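Side-chain contacts in coatomer subunit delta (Saccharomyces cerevisiae, PDB 5FJZ), which serves as a subunit of the coatomer coat, which probably drives Golgi-to-ER vesicle transport, and binds a tryptophan-based motif of Dsl1 through its mu-homology domain: residues S119-T124 against D265-Q270; V140-E145 against F157-F162; E165-N170 against T190-S195. All blocks are in the same frame, centred on the assembly; numbering follows the deposited sequence.

Contact 1 of 3, residues S119-T124 against D265-Q270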
loop_
_atom_site.group_PDB
_atom_site.type_symbol
_atom_site.label_atom_id
_atom_site.label_comp_id
_atom_site.label_asym_id
_atom_site.label_seq_id
_atom_site.Cartn_x
_atom_site.Cartn_y
_atom_site.Cartn_z
ATOM N N SER A 119 15.253 -12.823 -22.284
ATOM C CA SER A 119 14.246 -13.808 -22.611
ATOM C C SER A 119 12.826 -13.428 -22.262
ATOM O O SER A 119 11.850 -13.864 -22.949
ATOM C CB SER A 119 14.606 -15.204 -22.033
ATOM O OG SER A 119 14.696 -15.131 -20.635
ATOM N N LEU A 120 12.662 -12.555 -21.264
ATOM C CA LEU A 120 11.329 -12.136 -20.865
ATOM C C LEU A 120 10.906 -10.764 -21.381
ATOM O O LEU A 120 9.820 -10.306 -21.000
ATOM C CB LEU A 120 11.279 -12.028 -19.324
ATOM C CG LEU A 120 11.009 -13.249 -18.429
ATOM C CD1 LEU A 120 10.954 -14.628 -19.033
ATOM C CD2 LEU A 120 11.594 -13.181 -17.006
ATOM N N ILE A 121 11.785 -10.071 -22.120
ATOM C CA ILE A 121 11.572 -8.648 -22.482
ATOM C C ILE A 121 10.921 -8.520 -23.868
ATOM O O ILE A 121 11.493 -9.017 -24.848
ATOM C CB ILE A 121 12.917 -7.945 -22.295
ATOM C CG1 ILE A 121 13.144 -7.885 -20.733
ATOM C CG2 ILE A 121 12.964 -6.593 -22.971
ATOM C CD1 ILE A 121 14.468 -7.324 -20.265
ATOM N N PRO A 122 9.739 -7.923 -23.947
ATOM C CA PRO A 122 9.165 -7.685 -25.256
ATOM C C PRO A 122 9.791 -6.443 -25.994
ATOM O O PRO A 122 9.687 -6.353 -27.208
ATOM C CB PRO A 122 7.718 -7.425 -24.945
ATOM C CG PRO A 122 7.726 -6.806 -23.576
ATOM C CD PRO A 122 8.862 -7.424 -22.837
ATOM N N LEU A 123 10.252 -5.477 -25.235
ATOM C CA LEU A 123 10.721 -4.172 -25.752
ATOM C C LEU A 123 11.996 -3.733 -25.076
ATOM O O LEU A 123 12.007 -3.416 -23.884
ATOM C CB LEU A 123 9.625 -3.150 -25.608
ATOM C CG LEU A 123 9.866 -1.806 -26.243
ATOM C CD1 LEU A 123 9.623 -1.824 -27.713
ATOM C CD2 LEU A 123 8.959 -0.771 -25.562
ATOM N N THR A 124 13.114 -3.717 -25.802
ATOM C CA THR A 124 14.398 -3.286 -25.277
ATOM C C THR A 124 14.527 -1.809 -25.461
ATOM O O THR A 124 13.918 -1.256 -26.327
ATOM C CB THR A 124 15.587 -4.026 -25.966
ATOM O OG1 THR A 124 15.437 -3.942 -27.355
ATOM C CG2 THR A 124 15.537 -5.508 -25.664
ATOM N N ASP A 265 4.428 -2.950 -16.203
ATOM C CA ASP A 265 4.247 -2.341 -14.849
ATOM C C ASP A 265 5.498 -1.489 -14.558
ATOM O O ASP A 265 5.606 -0.366 -15.049
ATOM C CB ASP A 265 3.929 -3.441 -13.847
ATOM C CG ASP A 265 3.684 -2.882 -12.420
ATOM O OD1 ASP A 265 3.565 -1.665 -12.286
ATOM O OD2 ASP A 265 3.745 -3.642 -11.451
ATOM N N GLU A 266 6.485 -1.995 -13.861
ATOM C CA GLU A 266 7.688 -1.233 -13.561
ATOM C C GLU A 266 8.745 -1.472 -14.663
ATOM O O GLU A 266 9.465 -2.407 -14.588
ATOM C CB GLU A 266 8.238 -1.602 -12.187
ATOM C CG GLU A 266 7.276 -1.209 -11.043
ATOM C CD GLU A 266 7.762 -1.567 -9.617
ATOM O OE1 GLU A 266 8.822 -2.222 -9.428
ATOM O OE2 GLU A 266 7.024 -1.257 -8.660
ATOM N N TYR A 267 8.682 -0.646 -15.704
ATOM C CA TYR A 267 9.320 -0.901 -16.948
ATOM C C TYR A 267 10.093 0.381 -17.211
ATOM O O TYR A 267 9.526 1.390 -17.688
ATOM C CB TYR A 267 8.387 -1.220 -18.047
ATOM C CG TYR A 267 8.947 -2.114 -19.143
ATOM C CD1 TYR A 267 9.799 -1.583 -20.120
ATOM C CD2 TYR A 267 8.520 -3.420 -19.303
ATOM C CE1 TYR A 267 10.237 -2.360 -21.182
ATOM C CE2 TYR A 267 8.956 -4.207 -20.363
ATOM C CZ TYR A 267 9.862 -3.692 -21.266
ATOM O OH TYR A 267 10.329 -4.478 -22.326
ATOM N N LEU A 268 11.363 0.354 -16.856
ATOM C CA LEU A 268 12.126 1.579 -16.845
ATOM C C LEU A 268 13.652 1.580 -17.147
ATOM O O LEU A 268 14.286 0.610 -17.008
ATOM C CB LEU A 268 11.931 2.263 -15.498
ATOM C CG LEU A 268 12.611 1.955 -14.175
ATOM C CD1 LEU A 268 11.507 1.881 -13.121
ATOM C CD2 LEU A 268 13.450 0.734 -14.089
ATOM N N VAL A 269 14.149 2.769 -17.451
ATOM C CA VAL A 269 15.572 3.031 -17.617
ATOM C C VAL A 269 16.043 3.984 -16.572
ATOM O O VAL A 269 15.493 5.047 -16.324
ATOM C CB VAL A 269 16.052 3.157 -19.085
ATOM C CG1 VAL A 269 14.947 3.273 -20.072
ATOM C CG2 VAL A 269 17.218 4.124 -19.280
ATOM N N GLN A 270 17.124 3.608 -15.951
ATOM C CA GLN A 270 17.577 4.238 -14.761
ATOM C C GLN A 270 19.091 4.450 -14.787
ATOM O O GLN A 270 19.591 5.494 -14.382
ATOM C CB GLN A 270 17.199 3.268 -13.646
ATOM C CG GLN A 270 17.497 3.639 -12.245
ATOM C CD GLN A 270 16.254 3.486 -11.417
ATOM O OE1 GLN A 270 15.754 2.383 -11.197
ATOM N NE2 GLN A 270 15.696 4.604 -11.029
ATOM O OXT GLN A 270 19.786 3.470 -15.083
#
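Tyr-267 reaches across to the bend at Ile-121, Pro-122 and Leu-123 and sets its phenol oxygen among all three residues. The ring arrives lengthwise, so almost all of the meeting is at the hydroxyl end. OH donates a short hydrogen bond of 2.5 Å to Leu-123 O. The carbonyl oxygen lies at the ring edge, in the ring plane and on the CE1 side, with CE1 3.4 Å from Leu-123 O. At the acceptor the bond is bent: the C=O...OH angle is 119°, and the donor sits 25° out of the carbonyl plane. At the other ring edge Pro-122 comes from the opposite direction, its CD 3.3 Å from Tyr-267 OH and 4.1 Å from Tyr-267 CE2. Ile-121 crosses obliquely and offers its CG2 branch, 3.4 Å from Tyr-267 OH, while of the Leu-123 side chain it is CB that comes near, 3.6 Å from the same oxygen. The buried hydroxyl is thus held by a main-chain acceptor and wrapped by aliphatic carbons. With CG swung roughly opposite the backbone N (chi1 -152°), the ring is aimed at this bend. Phe-224 meets it in an edge-to-face stack. A phenylalanine here would probably leave Leu-123 O without this donor and open a small gap between Pro-122 and Leu-123. Backbone bonds from Thr-124 to Glu-145 and from Tyr-267 to Val-222 anchor the two sides in their own sheets. The whole is a side-chain bridge between facing sheets of a beta-sandwich, the architecture of the mu-homology domain.

Contact 2 of 3, residues V140-E145 against F157-F162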
loop_
_atom_site.group_PDB
_atom_site.type_symbol
_atom_site.label_atom_id
_atom_site.label_comp_id
_atom_site.label_asym_id
_atom_site.label_seq_id
_atom_site.Cartn_x
_atom_site.Cartn_y
_atom_site.Cartn_z
ATOM N N VAL A 140 17.278 14.301 -26.050
ATOM C CA VAL A 140 17.145 12.940 -25.684
ATOM C C VAL A 140 16.786 12.094 -26.837
ATOM O O VAL A 140 15.902 12.458 -27.628
ATOM C CB VAL A 140 16.013 12.773 -24.629
ATOM C CG1 VAL A 140 15.872 11.334 -24.201
ATOM C CG2 VAL A 140 16.292 13.658 -23.407
ATOM N N ILE A 141 17.373 10.901 -26.900
ATOM C CA ILE A 141 16.961 9.899 -27.829
ATOM C C ILE A 141 16.705 8.593 -27.056
ATOM O O ILE A 141 17.568 8.086 -26.337
ATOM C CB ILE A 141 18.066 9.634 -28.934
ATOM C CG1 ILE A 141 18.325 10.899 -29.740
ATOM C CG2 ILE A 141 17.666 8.444 -29.818
ATOM C CD1 ILE A 141 19.375 10.773 -30.862
ATOM N N ILE A 142 15.505 8.106 -27.203
ATOM C CA ILE A 142 15.136 6.815 -26.687
ATOM C C ILE A 142 15.039 5.880 -27.864
ATOM O O ILE A 142 14.148 5.995 -28.743
ATOM C CB ILE A 142 13.744 6.838 -25.938
ATOM C CG1 ILE A 142 13.771 7.855 -24.828
ATOM C CG2 ILE A 142 13.514 5.423 -25.349
ATOM C CD1 ILE A 142 12.404 8.135 -24.153
ATOM N N GLU A 143 15.842 4.840 -27.803
ATOM C CA GLU A 143 15.786 3.794 -28.799
ATOM C C GLU A 143 15.191 2.553 -28.266
ATOM O O GLU A 143 15.463 2.144 -27.196
ATOM C CB GLU A 143 17.204 3.451 -29.274
ATOM C CG GLU A 143 17.664 4.536 -30.227
ATOM C CD GLU A 143 19.082 4.376 -30.659
ATOM O OE1 GLU A 143 19.883 3.764 -29.892
ATOM O OE2 GLU A 143 19.364 4.865 -31.786
ATOM N N TYR A 144 14.304 2.011 -29.039
ATOM C CA TYR A 144 13.542 0.835 -28.673
ATOM C C TYR A 144 13.580 -0.217 -29.778
ATOM O O TYR A 144 13.686 0.100 -30.983
ATOM C CB TYR A 144 12.120 1.240 -28.360
ATOM C CG TYR A 144 11.398 2.076 -29.413
ATOM C CD1 TYR A 144 10.765 1.485 -30.501
ATOM C CD2 TYR A 144 11.289 3.438 -29.260
ATOM C CE1 TYR A 144 10.142 2.260 -31.488
ATOM C CE2 TYR A 144 10.617 4.211 -30.193
ATOM C CZ TYR A 144 10.079 3.629 -31.319
ATOM O OH TYR A 144 9.420 4.425 -32.272
ATOM N N GLU A 145 13.483 -1.487 -29.379
ATOM C CA GLU A 145 13.343 -2.585 -30.279
ATOM C C GLU A 145 12.338 -3.590 -29.723
ATOM O O GLU A 145 12.479 -4.039 -28.575
ATOM C CB GLU A 145 14.684 -3.311 -30.514
ATOM C CG GLU A 145 14.485 -4.438 -31.516
ATOM C CD GLU A 145 15.730 -4.905 -32.215
ATOM O OE1 GLU A 145 16.784 -4.987 -31.548
ATOM O OE2 GLU A 145 15.617 -5.194 -33.446
ATOM N N PHE A 157 5.983 7.097 -23.141
ATOM C CA PHE A 157 7.234 7.332 -22.394
ATOM C C PHE A 157 7.113 8.506 -21.433
ATOM O O PHE A 157 6.608 9.587 -21.831
ATOM C CB PHE A 157 8.378 7.604 -23.409
ATOM C CG PHE A 157 8.559 6.500 -24.402
ATOM C CD1 PHE A 157 7.753 6.473 -25.565
ATOM C CD2 PHE A 157 9.522 5.561 -24.234
ATOM C CE1 PHE A 157 7.874 5.420 -26.470
ATOM C CE2 PHE A 157 9.669 4.511 -25.113
ATOM C CZ PHE A 157 8.862 4.475 -26.258
ATOM N N THR A 158 7.509 8.305 -20.198
ATOM C CA THR A 158 7.370 9.343 -19.150
ATOM C C THR A 158 8.751 9.714 -18.630
ATOM O O THR A 158 9.545 8.887 -18.266
ATOM C CB THR A 158 6.386 8.931 -18.010
ATOM O OG1 THR A 158 5.151 8.718 -18.671
ATOM C CG2 THR A 158 6.282 10.047 -16.973
ATOM N N ILE A 159 9.014 11.009 -18.619
ATOM C CA ILE A 159 10.189 11.609 -18.128
ATOM C C ILE A 159 9.812 12.366 -16.875
ATOM O O ILE A 159 8.904 13.219 -16.918
ATOM C CB ILE A 159 10.814 12.655 -19.154
ATOM C CG1 ILE A 159 10.863 12.064 -20.539
ATOM C CG2 ILE A 159 12.188 13.061 -18.651
ATOM C CD1 ILE A 159 11.652 10.764 -20.638
ATOM N N PRO A 160 10.525 12.129 -15.737
ATOM C CA PRO A 160 10.152 12.707 -14.395
ATOM C C PRO A 160 10.563 14.175 -14.102
ATOM O O PRO A 160 11.110 14.492 -13.037
ATOM C CB PRO A 160 10.804 11.780 -13.438
ATOM C CG PRO A 160 12.029 11.343 -14.178
ATOM C CD PRO A 160 11.591 11.157 -15.606
ATOM N N VAL A 161 10.158 15.054 -15.002
ATOM C CA VAL A 161 10.469 16.460 -14.906
ATOM C C VAL A 161 9.221 17.185 -15.311
ATOM O O VAL A 161 8.329 16.612 -15.946
ATOM C CB VAL A 161 11.705 16.857 -15.753
ATOM C CG1 VAL A 161 12.938 16.216 -15.228
ATOM C CG2 VAL A 161 11.517 16.540 -17.189
ATOM N N PHE A 162 9.120 18.437 -14.901
ATOM C CA PHE A 162 7.962 19.259 -15.256
ATOM C C PHE A 162 8.493 20.588 -15.820
ATOM O O PHE A 162 8.715 21.523 -15.034
ATOM C CB PHE A 162 7.138 19.611 -13.975
ATOM C CG PHE A 162 6.477 18.420 -13.330
ATOM C CD1 PHE A 162 7.224 17.572 -12.548
ATOM C CD2 PHE A 162 5.199 18.095 -13.619
ATOM C CE1 PHE A 162 6.664 16.421 -12.016
ATOM C CE2 PHE A 162 4.631 16.936 -13.131
ATOM C CZ PHE A 162 5.360 16.107 -12.312
#
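Ile-142 CG1 and Phe-157 CG both stand opposite the carbonyl carbon (chi1 -57° in each), which points the side chains into the space between the sheets, where they slide past each other in opposite directions. They belong to facing sheets of the beta-sandwich in the mu-homology domain: the N-to-C directions of strands 140-145 and 157-159 differ by 147°, roughly antiparallel, with the axes 10.9 Å apart and no hydrogen bond between them. Ile-142 sets both its branches obliquely against the CD2-CE2 part of the phenyl ring, CD1 3.9 Å from Phe-157 CD2 and CG2 4.0 Å from Phe-157 CE2. Tyr-144 is in the crowded position, CG lying between N and C, and crosses Phe-157 at about a right angle. Phe-157 is therefore touched along its length by the isoleucine and at its far end by the tyrosine, all in a buried layer that Leu-205 and Val-222 extend. Farther along, Phe-162 packs on an aromatic side chain of the bound peptide and on Pro-98 of the third subunit, another copy of the protein. Ile-159 joins more loosely, its CD1 4.5 Å from Ile-142 CD1. The ring-to-ring approach is oblique, with Tyr-144 CD2 4.0 Å from Phe-157 CZ.

Contact 3 of 3, residues E165-N170 against T190-S195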
loop_
_atom_site.group_PDB
_atom_site.type_symbol
_atom_site.label_atom_id
_atom_site.label_comp_id
_atom_site.label_asym_id
_atom_site.label_seq_id
_atom_site.Cartn_x
_atom_site.Cartn_y
_atom_site.Cartn_z
ATOM N N GLU A 165 9.266 25.215 -20.199
ATOM C CA GLU A 165 9.093 25.312 -21.680
ATOM C C GLU A 165 8.435 24.060 -22.249
ATOM O O GLU A 165 8.683 22.987 -21.743
ATOM C CB GLU A 165 10.490 25.502 -22.283
ATOM C CG GLU A 165 10.577 25.793 -23.773
ATOM C CD GLU A 165 10.083 27.176 -24.149
ATOM O OE1 GLU A 165 9.915 28.053 -23.263
ATOM O OE2 GLU A 165 9.887 27.403 -25.372
ATOM N N PRO A 166 7.663 24.181 -23.337
ATOM C CA PRO A 166 7.162 22.999 -24.058
ATOM C C PRO A 166 8.237 22.036 -24.554
ATOM O O PRO A 166 9.288 22.466 -25.021
ATOM C CB PRO A 166 6.456 23.548 -25.282
ATOM C CG PRO A 166 6.402 25.042 -25.151
ATOM C CD PRO A 166 7.144 25.444 -23.903
ATOM N N VAL A 167 7.939 20.738 -24.505
ATOM C CA VAL A 167 8.785 19.729 -25.159
ATOM C C VAL A 167 8.731 19.887 -26.670
ATOM O O VAL A 167 7.675 20.034 -27.213
ATOM C CB VAL A 167 8.143 18.330 -24.916
ATOM C CG1 VAL A 167 8.841 17.280 -25.748
ATOM C CG2 VAL A 167 8.140 17.969 -23.465
ATOM N N ASP A 168 9.874 19.738 -27.341
ATOM C CA ASP A 168 10.027 19.822 -28.770
ATOM C C ASP A 168 10.405 18.461 -29.274
ATOM O O ASP A 168 11.459 17.926 -28.907
ATOM C CB ASP A 168 11.149 20.861 -29.046
ATOM C CG ASP A 168 11.382 21.154 -30.497
ATOM O OD1 ASP A 168 10.661 20.663 -31.389
ATOM O OD2 ASP A 168 12.374 21.869 -30.751
ATOM N N ILE A 169 9.462 17.852 -29.947
ATOM C CA ILE A 169 9.594 16.524 -30.589
ATOM C C ILE A 169 10.490 16.676 -31.802
ATOM O O ILE A 169 10.227 17.526 -32.663
ATOM C CB ILE A 169 8.232 15.986 -31.075
ATOM C CG1 ILE A 169 7.180 15.899 -29.991
ATOM C CG2 ILE A 169 8.374 14.622 -31.780
ATOM C CD1 ILE A 169 7.670 15.195 -28.750
ATOM N N ASN A 170 11.593 15.946 -31.847
ATOM C CA ASN A 170 12.536 16.041 -32.966
ATOM C C ASN A 170 12.185 14.985 -33.992
ATOM O O ASN A 170 12.621 13.828 -33.966
ATOM C CB ASN A 170 13.964 16.016 -32.371
ATOM C CG ASN A 170 14.207 17.226 -31.439
ATOM O OD1 ASN A 170 13.605 18.293 -31.610
ATOM N ND2 ASN A 170 15.077 17.062 -30.442
ATOM N N THR A 190 6.389 14.234 -17.355
ATOM C CA THR A 190 5.921 14.599 -18.675
ATOM C C THR A 190 5.882 13.365 -19.594
ATOM O O THR A 190 6.835 12.628 -19.674
ATOM C CB THR A 190 6.871 15.668 -19.226
ATOM O OG1 THR A 190 6.944 16.756 -18.279
ATOM C CG2 THR A 190 6.413 16.138 -20.603
ATOM N N SER A 191 4.770 13.166 -20.283
ATOM C CA SER A 191 4.486 11.940 -21.001
ATOM C C SER A 191 4.331 12.201 -22.495
ATOM O O SER A 191 3.594 13.116 -22.926
ATOM C CB SER A 191 3.238 11.225 -20.510
ATOM O OG SER A 191 3.445 10.763 -19.170
ATOM N N ILE A 192 4.979 11.356 -23.272
ATOM C CA ILE A 192 4.970 11.422 -24.757
ATOM C C ILE A 192 4.491 10.117 -25.283
ATOM O O ILE A 192 5.028 9.053 -24.957
ATOM C CB ILE A 192 6.391 11.726 -25.381
ATOM C CG1 ILE A 192 6.909 13.026 -24.828
ATOM C CG2 ILE A 192 6.221 11.717 -26.919
ATOM C CD1 ILE A 192 8.429 13.248 -25.031
ATOM N N LYS A 193 3.511 10.165 -26.158
ATOM C CA LYS A 193 2.967 8.990 -26.722
ATOM C C LYS A 193 3.390 8.813 -28.110
ATOM O O LYS A 193 3.349 9.755 -28.893
ATOM C CB LYS A 193 1.459 9.098 -26.735
ATOM C CG LYS A 193 0.689 7.961 -27.384
ATOM C CD LYS A 193 -0.746 7.825 -26.822
ATOM C CE LYS A 193 -1.797 8.276 -27.794
ATOM N NZ LYS A 193 -1.659 9.664 -28.257
ATOM N N ILE A 194 3.664 7.577 -28.462
ATOM C CA ILE A 194 3.888 7.184 -29.830
ATOM C C ILE A 194 2.727 6.310 -30.294
ATOM O O ILE A 194 2.248 5.429 -29.557
ATOM C CB ILE A 194 5.280 6.510 -29.958
ATOM C CG1 ILE A 194 6.214 7.542 -30.555
ATOM C CG2 ILE A 194 5.320 5.302 -30.866
ATOM C CD1 ILE A 194 7.635 7.241 -30.174
ATOM N N SER A 195 2.269 6.538 -31.506
ATOM C CA SER A 195 1.093 5.833 -32.025
ATOM C C SER A 195 1.240 4.346 -32.184
ATOM O O SER A 195 0.345 3.594 -31.805
ATOM C CB SER A 195 0.685 6.447 -33.378
ATOM O OG SER A 195 -0.710 6.597 -33.405
#
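Val-167 and Ile-169 pack on Thr-190 and Ile-192 in a purely apolar contact near one end of the beta-sandwich of the mu-homology domain, between strand 168-169 with the residue leading into it and strand 190-194 of the facing sheet. Strand 168-169 lies at the border of the four-stranded sheet, hydrogen-bonded to strand 202-210 through Asp-168 and Thr-208. Strand 190-194 belongs to the other sheet, where Thr-190 and Ile-192 pair with Ile-159 and Phe-157 of strand 155-159. No hydrogen bond joins the two segments, and across the gap they meet through methyl groups of alternate residues. Val-167 splits its two branches between two partners. Its CG2 meets the Thr-190 methyl tip to tip, while its CG1 goes to the end of Ile-192, the two side chains running at a slant to each other with Val-167 CG1 4.1 Å from Ile-192 CD1. Ile-192 in turn has its own two branches engaged, CD1 with the valine and CG2 with Ile-169, whose CD1 comes head-on and ends 4.2 Å from Ile-192 CG2. Leu-205 and Phe-207 of strand 202-210 also lie against Ile-192. The first torsion of Thr-190 (chi1 -55°) sorts its two branches: CG2, opposite the backbone N, is turned to the valine, and OG1 is left for polar partners. That hydroxyl bonds to Val-161 O and also to Gln-102 NE2 of the third subunit, another copy of the protein. The same subunit's Asn-100 OD1 takes a hydrogen bond from Val-167 N, so both segments also take part in an interface between copies. The tightest apolar approach is that of two methyls, Val-167 CG2 and Thr-190 CG2, 3.8 Å apart.

In the fold
From the N terminus, the chain first reaches 119-124, which finds its partner only at the C-terminal end, so contact 1 closes a loop that holds both of the others. Within it, 140-145 meets 157-162 after a short connection, and contact 2 is complete before 165-170 opens contact 3, closed by 190-195; these two follow in series. Contacts 1 and 2 touch where strands 123-131 and 137-146 lie side by side, Thr-124 N being 2.9 Å from Glu-145 O. Contacts 2 and 3 join through neighbouring strands 155-159 and 190-194. All three span the same two sheets, with contacts 1 and 3 about 21 Å apart between centres.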